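Local coordinates for acyl-CoA dehydrogenase domain protein Tcur3483 (Thermomonospora curvata, PDB 6WY9), which binds FAD and, as a member of the acyl-CoA dehydrogenase family, probably oxidises a CH-CH bond of its substrate, at residues A[128-133]-A[184-189]. Residues are numbered along the deposited sequence; the frame is centred on the assembly and turned at random.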
loop_
_atom_site.group_PDB
_atom_site.type_symbol
_atom_site.label_atom_id
_atom_site.label_comp_id
_atom_site.label_asym_id
_atom_site.label_seq_id
_atom_site.Cartn_x
_atom_site.Cartn_y
_atom_site.Cartn_z
ATOM N N LYS A 128 -20.020 43.518 2.720
ATOM C CA LYS A 128 -19.356 43.235 3.984
ATOM C C LYS A 128 -20.202 43.713 5.146
ATOM O O LYS A 128 -20.323 43.026 6.168
ATOM C CB LYS A 128 -17.979 43.899 4.008
ATOM C CG LYS A 128 -16.999 43.341 2.985
ATOM C CD LYS A 128 -15.786 44.262 2.843
ATOM C CE LYS A 128 -14.800 43.670 1.842
ATOM N NZ LYS A 128 -13.652 44.571 1.582
ATOM N N LYS A 129 -20.830 44.878 4.992
ATOM C CA LYS A 129 -21.596 45.441 6.094
ATOM C C LYS A 129 -22.846 44.617 6.389
ATOM O O LYS A 129 -23.233 44.471 7.556
ATOM C CB LYS A 129 -21.954 46.900 5.789
ATOM C CG LYS A 129 -20.751 47.810 5.483
ATOM C CD LYS A 129 -19.760 47.946 6.647
ATOM C CE LYS A 129 -18.579 46.967 6.500
ATOM N NZ LYS A 129 -17.703 46.862 7.713
ATOM N N LYS A 130 -23.472 44.052 5.359
ATOM C CA LYS A 130 -24.690 43.278 5.571
ATOM C C LYS A 130 -24.419 41.931 6.238
ATOM O O LYS A 130 -25.252 41.459 7.021
ATOM C CB LYS A 130 -25.399 43.078 4.226
ATOM C CG LYS A 130 -26.582 42.108 4.198
ATOM C CD LYS A 130 -27.456 42.389 2.944
ATOM C CE LYS A 130 -28.357 41.214 2.517
ATOM N NZ LYS A 130 -29.460 40.874 3.472
ATOM N N TYR A 131 -23.282 41.294 5.935
ATOM C CA TYR A 131 -23.048 39.893 6.282
ATOM C C TYR A 131 -22.015 39.702 7.381
ATOM O O TYR A 131 -22.241 38.909 8.296
ATOM C CB TYR A 131 -22.630 39.074 5.038
ATOM C CG TYR A 131 -23.739 38.983 4.009
ATOM C CD1 TYR A 131 -24.849 38.171 4.218
ATOM C CD2 TYR A 131 -23.703 39.760 2.856
ATOM C CE1 TYR A 131 -25.882 38.124 3.299
ATOM C CE2 TYR A 131 -24.734 39.720 1.925
ATOM C CZ TYR A 131 -25.816 38.902 2.152
ATOM O OH TYR A 131 -26.827 38.879 1.231
ATOM N N LEU A 132 -20.873 40.383 7.312
ATOM C CA LEU A 132 -19.789 40.038 8.227
ATOM C C LEU A 132 -20.170 40.238 9.686
ATOM O O LEU A 132 -19.851 39.354 10.500
ATOM C CB LEU A 132 -18.523 40.828 7.883
ATOM C CG LEU A 132 -17.892 40.437 6.548
ATOM C CD1 LEU A 132 -16.507 41.052 6.462
ATOM C CD2 LEU A 132 -17.818 38.934 6.410
ATOM N N PRO A 133 -20.868 41.306 10.080
ATOM C CA PRO A 133 -21.175 41.459 11.514
ATOM C C PRO A 133 -22.037 40.325 12.047
ATOM O O PRO A 133 -21.790 39.824 13.155
ATOM C CB PRO A 133 -21.887 42.823 11.583
ATOM C CG PRO A 133 -21.533 43.521 10.289
ATOM C CD PRO A 133 -21.439 42.409 9.276
ATOM N N ALA A 184 -29.134 26.935 7.664
ATOM C CA ALA A 184 -28.488 28.163 7.229
ATOM C C ALA A 184 -29.520 29.260 6.939
ATOM O O ALA A 184 -30.702 28.994 6.703
ATOM C CB ALA A 184 -27.640 27.912 5.978
ATOM N N ASP A 185 -29.039 30.506 6.960
ATOM C CA ASP A 185 -29.809 31.669 6.539
ATOM C C ASP A 185 -29.564 32.062 5.091
ATOM O O ASP A 185 -30.401 32.767 4.511
ATOM C CB ASP A 185 -29.473 32.877 7.413
ATOM C CG ASP A 185 -29.576 32.573 8.882
ATOM O OD1 ASP A 185 -30.688 32.271 9.359
ATOM O OD2 ASP A 185 -28.534 32.617 9.555
ATOM N N TYR A 186 -28.425 31.666 4.512
ATOM C CA TYR A 186 -28.086 32.026 3.138
ATOM C C TYR A 186 -27.310 30.901 2.468
ATOM O O TYR A 186 -26.520 30.205 3.113
ATOM C CB TYR A 186 -27.236 33.285 3.069
ATOM C CG TYR A 186 -27.913 34.509 3.635
ATOM C CD1 TYR A 186 -28.863 35.210 2.890
ATOM C CD2 TYR A 186 -27.591 34.965 4.899
ATOM C CE1 TYR A 186 -29.475 36.331 3.410
ATOM C CE2 TYR A 186 -28.191 36.083 5.425
ATOM C CZ TYR A 186 -29.128 36.762 4.677
ATOM O OH TYR A 186 -29.715 37.874 5.215
ATOM N N ILE A 187 -27.533 30.751 1.158
ATOM C CA ILE A 187 -26.768 29.845 0.314
ATOM C C ILE A 187 -25.737 30.656 -0.458
ATOM O O ILE A 187 -26.061 31.689 -1.068
ATOM C CB ILE A 187 -27.677 29.058 -0.653
ATOM C CG1 ILE A 187 -28.910 28.518 0.079
ATOM C CG2 ILE A 187 -26.910 27.904 -1.282
ATOM C CD1 ILE A 187 -28.615 27.419 1.141
ATOM N N TRP A 188 -24.491 30.190 -0.428
ATOM C CA TRP A 188 -23.436 30.710 -1.293
ATOM C C TRP A 188 -23.538 29.914 -2.589
ATOM O O TRP A 188 -23.051 28.791 -2.671
ATOM C CB TRP A 188 -22.102 30.534 -0.594
ATOM C CG TRP A 188 -20.860 30.795 -1.320
ATOM C CD1 TRP A 188 -20.138 29.900 -2.049
ATOM C CD2 TRP A 188 -20.089 32.008 -1.278
ATOM N NE1 TRP A 188 -18.963 30.488 -2.485
ATOM C CE2 TRP A 188 -18.919 31.785 -2.036
ATOM C CE3 TRP A 188 -20.287 33.262 -0.689
ATOM C CZ2 TRP A 188 -17.954 32.772 -2.232
ATOM C CZ3 TRP A 188 -19.326 34.240 -0.876
ATOM C CH2 TRP A 188 -18.176 33.991 -1.644
ATOM N N LEU A 189 -24.212 30.481 -3.599
ATOM C CA LEU A 189 -24.725 29.690 -4.716
ATOM C C LEU A 189 -23.954 29.970 -6.004
ATOM O O LEU A 189 -23.922 31.113 -6.484
ATOM C CB LEU A 189 -26.216 29.943 -4.929
ATOM C CG LEU A 189 -26.885 29.027 -5.954
ATOM C CD1 LEU A 189 -26.993 27.596 -5.408
ATOM C CD2 LEU A 189 -28.254 29.592 -6.318
#
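Tyr131 drives one edge of its ring into a face of Tyr186: CE1 of Tyr131 stands 3.7 Å above the plane of the Tyr186 ring, over its centre, and CE2 of Tyr186 lies at the Tyr131 edge, near its plane. The planes meet at 85° with the centroids 5.1 Å apart, a clear T-shaped pair. One face of the Tyr131 ring is covered by CG of Lys130, 3.7 Å above the plane and over the centre. Lys130 starts with CG anti to the backbone N (chi1 171°), runs on nearly extended and bends only at chi4 (67°), which brings its ammonium round to the second tyrosine. There NZ of Lys130 gives a weak hydrogen bond to OH of Tyr186 at 3.5 Å, approaching that ring obliquely, so one lysine touches both tyrosines. Tyr186 points from its strand toward the helix and also meets the ring of Phe142, while Ile207 of strand 203-209 touches both tyrosines. The Tyr186 side chain stays about 13 Å from the bound reduced FAD. With an alanine in place of Tyr186, the Tyr131 edge would probably lose the face it packs against, and Lys130 NZ would be left without this hydroxyl. The helix, 125-136, belongs to the N-terminal family region, and the strand, 186-192, which pairs with 142-145 and 203-209, to the middle one. The edge-to-face pair thus joins the helical N-terminal domain to the beta domain of the acyl-CoA dehydrogenase fold.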